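Local structure of acyl-CoA dehydrogenase family protein (Porphyromonas gingivalis, 2OKU) at residues I15-Q23 and K35-E46. The protein is the C-terminal domain of a protein that probably oxidises acyl-CoA thioesters using FAD. Numbering follows the deposited sequence.
Sequences IARIREEYQ and KEALARMTDRAE
The guanidinium of R19 meets E46 and D43 along its edge, while CG2 of I15, one turn earlier, lies 3.2 Å above one face, over the centre. R19 grips E46 end-on: NH2 reaches OE1 at 2.8 Å and NH1 OE2 at 2.9 Å; guanidinium and carboxylate planes are turned 63° apart, and both oxygens are met from above the carboxylate plane. R19 NH2 also bonds D43 OD1 at 2.9 Å, on the anti side, and a water links R19 NE to that oxygen; four of the five N-H bonds have partners here, fixing the group's rotation. Alongside this network, I18 CG2 meets the T42 methyl and hydroxyl tip to tip. T42 CG2, anti to the backbone N (chi1 -52° for OG1), sits 3.7 Å from I15 CD1, while OG1 bonds back to L38 O. The bent Q23 side chain brings NE2 2.9 Å from K35 O, nearly straight at 165°; A39 N reaches that carbonyl from the opposite face. The axes of 15-22 and 35-46 run roughly antiparallel, 10.6 Å apart at closest, as helix 13-22 lies along helix 32-53. H79 of helix 58-87 touches I18, L38 and T42 and bonds Q23 NE2; helix 92-115 packs against A37 and M41.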
ATOM      1  N   ILE A  15      10.382   9.849   7.627  1.00 18.07           N
ATOM      2  CA  ILE A  15       9.761  10.210   8.907  1.00 19.33           C
ATOM      3  C   ILE A  15       9.501  11.723   8.940  1.00 18.73           C
ATOM      4  O   ILE A  15       8.417  12.177   9.344  1.00 18.99           O
ATOM      5  CB  ILE A  15      10.664   9.760  10.102  1.00 18.83           C
ATOM      6  CG1 ILE A  15      10.944   8.233  10.099  1.00 22.96           C
ATOM      7  CG2 ILE A  15      10.078  10.244  11.481  1.00 19.08           C
ATOM      8  CD1 ILE A  15       9.768   7.369   9.931  1.00 26.03           C
ATOM      9  N   ALA A  16      10.487  12.504   8.477  1.00 19.34           N
ATOM     10  CA  ALA A  16      10.367  13.972   8.416  1.00 19.22           C
ATOM     11  C   ALA A  16       9.280  14.381   7.415  1.00 19.49           C
ATOM     12  O   ALA A  16       8.441  15.241   7.732  1.00 19.20           O
ATOM     13  CB  ALA A  16      11.718  14.630   8.069  1.00 19.59           C
ATOM     14  N   ARG A  17       9.247  13.746   6.243  1.00 20.00           N
ATOM     15  CA  ARG A  17       8.215  14.071   5.250  1.00 20.62           C
ATOM     16  C   ARG A  17       6.795  13.739   5.775  1.00 20.37           C
ATOM     17  O   ARG A  17       5.826  14.530   5.600  1.00 19.89           O
ATOM     18  CB  ARG A  17       8.463  13.387   3.900  1.00 20.37           C
ATOM     19  CG  ARG A  17       7.462  13.897   2.866  1.00 21.46           C
ATOM     20  CD  ARG A  17       7.802  13.536   1.456  1.00 24.27           C
ATOM     21  NE  ARG A  17       6.914  14.278   0.560  1.00 27.92           N
ATOM     22  CZ  ARG A  17       6.854  14.106  -0.754  1.00 29.65           C
ATOM     23  NH1 ARG A  17       7.636  13.225  -1.361  1.00 29.94           N
ATOM     24  NH2 ARG A  17       5.994  14.824  -1.461  1.00 30.65           N
ATOM     25  N   ILE A  18       6.683  12.582   6.419  1.00 20.41           N
ATOM     26  CA  ILE A  18       5.442  12.187   7.040  1.00 20.71           C
ATOM     27  C   ILE A  18       4.981  13.265   8.026  1.00 20.87           C
ATOM     28  O   ILE A  18       3.832  13.709   7.980  1.00 21.54           O
ATOM     29  CB  ILE A  18       5.588  10.841   7.788  1.00 20.02           C
ATOM     30  CG1 ILE A  18       5.569   9.691   6.747  1.00 20.76           C
ATOM     31  CG2 ILE A  18       4.466  10.714   8.869  1.00 20.07           C
ATOM     32  CD1 ILE A  18       5.957   8.328   7.303  1.00 19.80           C
ATOM     33  N   ARG A  19       5.868  13.690   8.905  1.00 20.82           N
ATOM     34  CA  ARG A  19       5.478  14.613   9.959  1.00 22.66           C
ATOM     35  C   ARG A  19       5.248  16.038   9.452  1.00 23.12           C
ATOM     36  O   ARG A  19       4.318  16.719   9.896  1.00 22.65           O
ATOM     37  CB  ARG A  19       6.512  14.601  11.079  1.00 22.52           C
ATOM     38  CG  ARG A  19       6.474  13.329  11.854  1.00 23.64           C
ATOM     39  CD  ARG A  19       7.675  13.186  12.736  1.00 23.33           C
ATOM     40  NE  ARG A  19       7.574  11.981  13.519  1.00 22.69           N
ATOM     41  CZ  ARG A  19       8.566  11.450  14.223  1.00 22.58           C
ATOM     42  NH1 ARG A  19       9.760  12.025  14.250  1.00 24.25           N
ATOM     43  NH2 ARG A  19       8.339  10.345  14.916  1.00 23.66           N
ATOM     44  N   GLU A  20       6.077  16.464   8.505  1.00 23.52           N
ATOM     45  CA  GLU A  20       6.086  17.850   8.033  1.00 24.49           C
ATOM     46  C   GLU A  20       5.093  18.096   6.899  1.00 24.25           C
ATOM     47  O   GLU A  20       4.592  19.211   6.763  1.00 24.71           O
ATOM     48  CB  GLU A  20       7.531  18.279   7.647  1.00 24.74           C
ATOM     49  CG  GLU A  20       8.477  18.296   8.847  1.00 27.10           C
ATOM     50  CD  GLU A  20      10.002  18.342   8.505  1.00 28.30           C
ATOM     51  OE1 GLU A  20      10.400  18.687   7.375  1.00 29.39           O
ATOM     52  OE2 GLU A  20      10.809  18.022   9.415  1.00 35.47           O
ATOM     53  N   GLU A  21       4.776  17.074   6.104  1.00 23.37           N
ATOM     54  CA  GLU A  21       3.842  17.199   4.991  1.00 23.50           C
ATOM     55  C   GLU A  21       2.598  16.323   5.158  1.00 23.09           C
ATOM     56  O   GLU A  21       1.478  16.837   5.240  1.00 21.99           O
ATOM     57  CB  GLU A  21       4.504  16.861   3.651  1.00 23.76           C
ATOM     58  CG  GLU A  21       3.555  17.028   2.470  1.00 25.06           C
ATOM     59  CD  GLU A  21       4.186  16.722   1.102  1.00 26.67           C
ATOM     60  OE1 GLU A  21       5.424  16.697   1.007  1.00 30.61           O
ATOM     61  OE2 GLU A  21       3.416  16.541   0.127  1.00 32.00           O
ATOM     62  N   TYR A  22       2.773  15.008   5.168  1.00 21.70           N
ATOM     63  CA  TYR A  22       1.586  14.137   5.084  1.00 22.66           C
ATOM     64  C   TYR A  22       0.677  14.265   6.309  1.00 22.22           C
ATOM     65  O   TYR A  22      -0.554  14.270   6.183  1.00 22.32           O
ATOM     66  CB  TYR A  22       1.974  12.687   4.887  1.00 22.50           C
ATOM     67  CG  TYR A  22       2.782  12.370   3.662  1.00 23.09           C
ATOM     68  CD1 TYR A  22       2.672  13.115   2.493  1.00 24.10           C
ATOM     69  CD2 TYR A  22       3.666  11.287   3.664  1.00 25.80           C
ATOM     70  CE1 TYR A  22       3.433  12.808   1.371  1.00 24.96           C
ATOM     71  CE2 TYR A  22       4.407  10.963   2.536  1.00 26.62           C
ATOM     72  CZ  TYR A  22       4.285  11.718   1.391  1.00 24.37           C
ATOM     73  OH  TYR A  22       5.032  11.385   0.274  1.00 23.94           O
ATOM     74  N   GLN A  23       1.272  14.342   7.490  1.00 21.92           N
ATOM     75  CA  GLN A  23       0.475  14.481   8.711  1.00 22.79           C
ATOM     76  C   GLN A  23      -0.174  15.871   8.845  1.00 23.60           C
ATOM     77  O   GLN A  23      -0.996  16.075   9.739  1.00 24.20           O
ATOM     78  CB  GLN A  23       1.316  14.180   9.951  1.00 21.95           C
ATOM     79  CG  GLN A  23       1.525  12.661  10.215  1.00 21.73           C
ATOM     80  CD  GLN A  23       0.260  12.034  10.798  1.00 23.33           C
ATOM     81  OE1 GLN A  23      -0.344  12.607  11.704  1.00 22.03           O
ATOM     82  NE2 GLN A  23      -0.143  10.862  10.288  1.00 20.85           N
ATOM     83  N   LYS A  35      -5.344   8.623  10.137  1.00 22.01           N
ATOM     84  CA  LYS A  35      -4.233   9.557  10.259  1.00 22.48           C
ATOM     85  C   LYS A  35      -3.465   9.370  11.593  1.00 21.99           C
ATOM     86  O   LYS A  35      -2.222   9.347  11.621  1.00 20.80           O
ATOM     87  CB  LYS A  35      -4.744  10.988  10.091  1.00 22.82           C
ATOM     88  CG  LYS A  35      -3.698  12.037  10.196  1.00 23.99           C
ATOM     89  CD  LYS A  35      -4.277  13.390   9.773  1.00 23.94           C
ATOM     90  CE  LYS A  35      -3.316  14.462   9.973  1.00 25.27           C
ATOM     91  NZ  LYS A  35      -3.935  15.808   9.807  1.00 22.55           N
ATOM     92  N   GLU A  36      -4.205   9.202  12.686  1.00 21.05           N
ATOM     93  CA  GLU A  36      -3.614   8.987  13.995  1.00 21.50           C
ATOM     94  C   GLU A  36      -2.904   7.625  14.088  1.00 20.58           C
ATOM     95  O   GLU A  36      -1.818   7.533  14.670  1.00 19.98           O
ATOM     96  CB  GLU A  36      -4.671   9.143  15.097  1.00 21.71           C
ATOM     97  CG  GLU A  36      -5.160  10.597  15.184  1.00 22.34           C
ATOM     98  CD  GLU A  36      -6.373  10.816  16.094  1.00 25.07           C
ATOM     99  OE1 GLU A  36      -6.896   9.837  16.674  1.00 29.20           O
ATOM    100  OE2 GLU A  36      -6.799  11.991  16.213  1.00 26.72           O
ATOM    101  N   ALA A  37      -3.493   6.591  13.505  1.00 20.21           N
ATOM    102  CA  ALA A  37      -2.840   5.262  13.465  1.00 20.02           C
ATOM    103  C   ALA A  37      -1.518   5.307  12.681  1.00 19.68           C
ATOM    104  O   ALA A  37      -0.524   4.707  13.085  1.00 19.15           O
ATOM    105  CB  ALA A  37      -3.775   4.228  12.849  1.00 20.27           C
ATOM    106  N   LEU A  38      -1.514   6.036  11.562  1.00 20.21           N
ATOM    107  CA  LEU A  38      -0.305   6.195  10.763  1.00 20.01           C
ATOM    108  C   LEU A  38       0.777   6.957  11.507  1.00 20.49           C
ATOM    109  O   LEU A  38       1.943   6.664  11.339  1.00 20.03           O
ATOM    110  CB  LEU A  38      -0.614   6.897   9.447  1.00 20.41           C
ATOM    111  CG  LEU A  38      -1.394   6.020   8.469  1.00 20.64           C
ATOM    112  CD1 LEU A  38      -1.979   6.894   7.366  1.00 19.28           C
ATOM    113  CD2 LEU A  38      -0.518   4.927   7.911  1.00 20.20           C
ATOM    114  N   ALA A  39       0.389   7.946  12.316  1.00 20.21           N
ATOM    115  CA  ALA A  39       1.347   8.670  13.162  1.00 20.30           C
ATOM    116  C   ALA A  39       2.022   7.699  14.146  1.00 20.51           C
ATOM    117  O   ALA A  39       3.244   7.724  14.303  1.00 19.68           O
ATOM    118  CB  ALA A  39       0.649   9.822  13.903  1.00 20.12           C
ATOM    119  N   ARG A  40       1.229   6.817  14.766  1.00 20.38           N
ATOM    120  CA  ARG A  40       1.772   5.801  15.669  1.00 21.71           C
ATOM    121  C   ARG A  40       2.722   4.843  14.931  1.00 20.08           C
ATOM    122  O   ARG A  40       3.781   4.498  15.467  1.00 18.05           O
ATOM    123  CB  ARG A  40       0.662   5.018  16.395  1.00 21.19           C
ATOM    124  CG  ARG A  40      -0.044   5.857  17.475  1.00 24.96           C
ATOM    125  CD  ARG A  40      -1.178   5.103  18.220  1.00 29.22           C
ATOM    126  NE  ARG A  40      -0.770   3.794  18.739  1.00 35.84           N
ATOM    127  CZ  ARG A  40      -0.211   3.546  19.937  1.00 38.54           C
ATOM    128  NH1 ARG A  40       0.059   4.524  20.816  1.00 39.31           N
ATOM    129  NH2 ARG A  40       0.097   2.287  20.257  1.00 37.94           N
HETATM  130  N   MSE A  41       2.349   4.414  13.724  1.00 20.49           N
HETATM  131  CA  MSE A  41       3.252   3.555  12.903  1.00 21.63           C
HETATM  132  C   MSE A  41       4.577   4.263  12.566  1.00 21.07           C
HETATM  133  O   MSE A  41       5.642   3.627  12.511  1.00 20.37           O
HETATM  134  CB  MSE A  41       2.574   3.115  11.602  1.00 21.32           C
HETATM  135  CG  MSE A  41       1.407   2.192  11.819  1.00 21.86           C
HETATM  136 SE   MSE A  41       0.470   1.829  10.161  1.00 30.82          SE
HETATM  137  CE  MSE A  41       1.860   0.737   9.324  1.00 20.14           C
ATOM    138  N   THR A  42       4.507   5.573  12.336  1.00 20.64           N
ATOM    139  CA  THR A  42       5.699   6.382  12.057  1.00 20.08           C
ATOM    140  C   THR A  42       6.616   6.434  13.299  1.00 20.04           C
ATOM    141  O   THR A  42       7.815   6.157  13.205  1.00 19.15           O
ATOM    142  CB  THR A  42       5.315   7.795  11.579  1.00 20.18           C
ATOM    143  OG1 THR A  42       4.384   7.693  10.497  1.00 18.57           O
ATOM    144  CG2 THR A  42       6.534   8.606  11.141  1.00 19.87           C
ATOM    145  N   ASP A  43       6.050   6.751  14.454  1.00 20.52           N
ATOM    146  CA  ASP A  43       6.813   6.743  15.698  1.00 21.18           C
ATOM    147  C   ASP A  43       7.422   5.350  15.959  1.00 21.04           C
ATOM    148  O   ASP A  43       8.540   5.263  16.423  1.00 20.36           O
ATOM    149  CB  ASP A  43       5.954   7.121  16.904  1.00 21.86           C
ATOM    150  CG  ASP A  43       5.380   8.544  16.838  1.00 23.56           C
ATOM    151  OD1 ASP A  43       5.839   9.378  16.037  1.00 23.62           O
ATOM    152  OD2 ASP A  43       4.427   8.807  17.612  1.00 24.15           O
ATOM    153  N   ARG A  44       6.663   4.283  15.685  1.00 21.48           N
ATOM    154  CA  ARG A  44       7.144   2.894  15.874  1.00 21.96           C
ATOM    155  C   ARG A  44       8.351   2.590  14.982  1.00 21.22           C
ATOM    156  O   ARG A  44       9.343   2.003  15.438  1.00 20.95           O
ATOM    157  CB  ARG A  44       6.033   1.888  15.572  1.00 22.70           C
ATOM    158  CG  ARG A  44       6.182   0.535  16.210  1.00 26.11           C
ATOM    159  CD  ARG A  44       5.092   0.414  17.273  1.00 32.99           C
ATOM    160  NE  ARG A  44       5.219  -0.727  18.170  1.00 34.65           N
ATOM    161  CZ  ARG A  44       4.782  -1.949  17.929  1.00 35.40           C
ATOM    162  NH1 ARG A  44       4.217  -2.257  16.763  1.00 34.45           N
ATOM    163  NH2 ARG A  44       4.940  -2.880  18.876  1.00 36.09           N
ATOM    164  N   ALA A  45       8.283   3.013  13.721  1.00 20.58           N
ATOM    165  CA  ALA A  45       9.429   2.862  12.810  1.00 20.15           C
ATOM    166  C   ALA A  45      10.681   3.611  13.321  1.00 20.37           C
ATOM    167  O   ALA A  45      11.747   3.049  13.377  1.00 19.44           O
ATOM    168  CB  ALA A  45       9.052   3.344  11.387  1.00 19.60           C
ATOM    169  N   GLU A  46      10.519   4.877  13.707  1.00 19.97           N
ATOM    170  CA  GLU A  46      11.610   5.684  14.233  1.00 20.67           C
ATOM    171  C   GLU A  46      12.202   5.020  15.468  1.00 20.08           C
ATOM    172  O   GLU A  46      13.414   4.973  15.619  1.00 19.50           O
ATOM    173  CB  GLU A  46      11.108   7.094  14.583  1.00 20.37           C
ATOM    174  CG  GLU A  46      12.167   8.039  15.165  1.00 21.67           C
ATOM    175  CD  GLU A  46      11.605   9.403  15.471  1.00 21.74           C
ATOM    176  OE1 GLU A  46      10.669   9.478  16.303  1.00 23.62           O
ATOM    177  OE2 GLU A  46      12.077  10.377  14.859  1.00 22.65           O
TER
HETATM  178  O   HOH W   1       4.869  10.709  13.652  1.00 21.98           O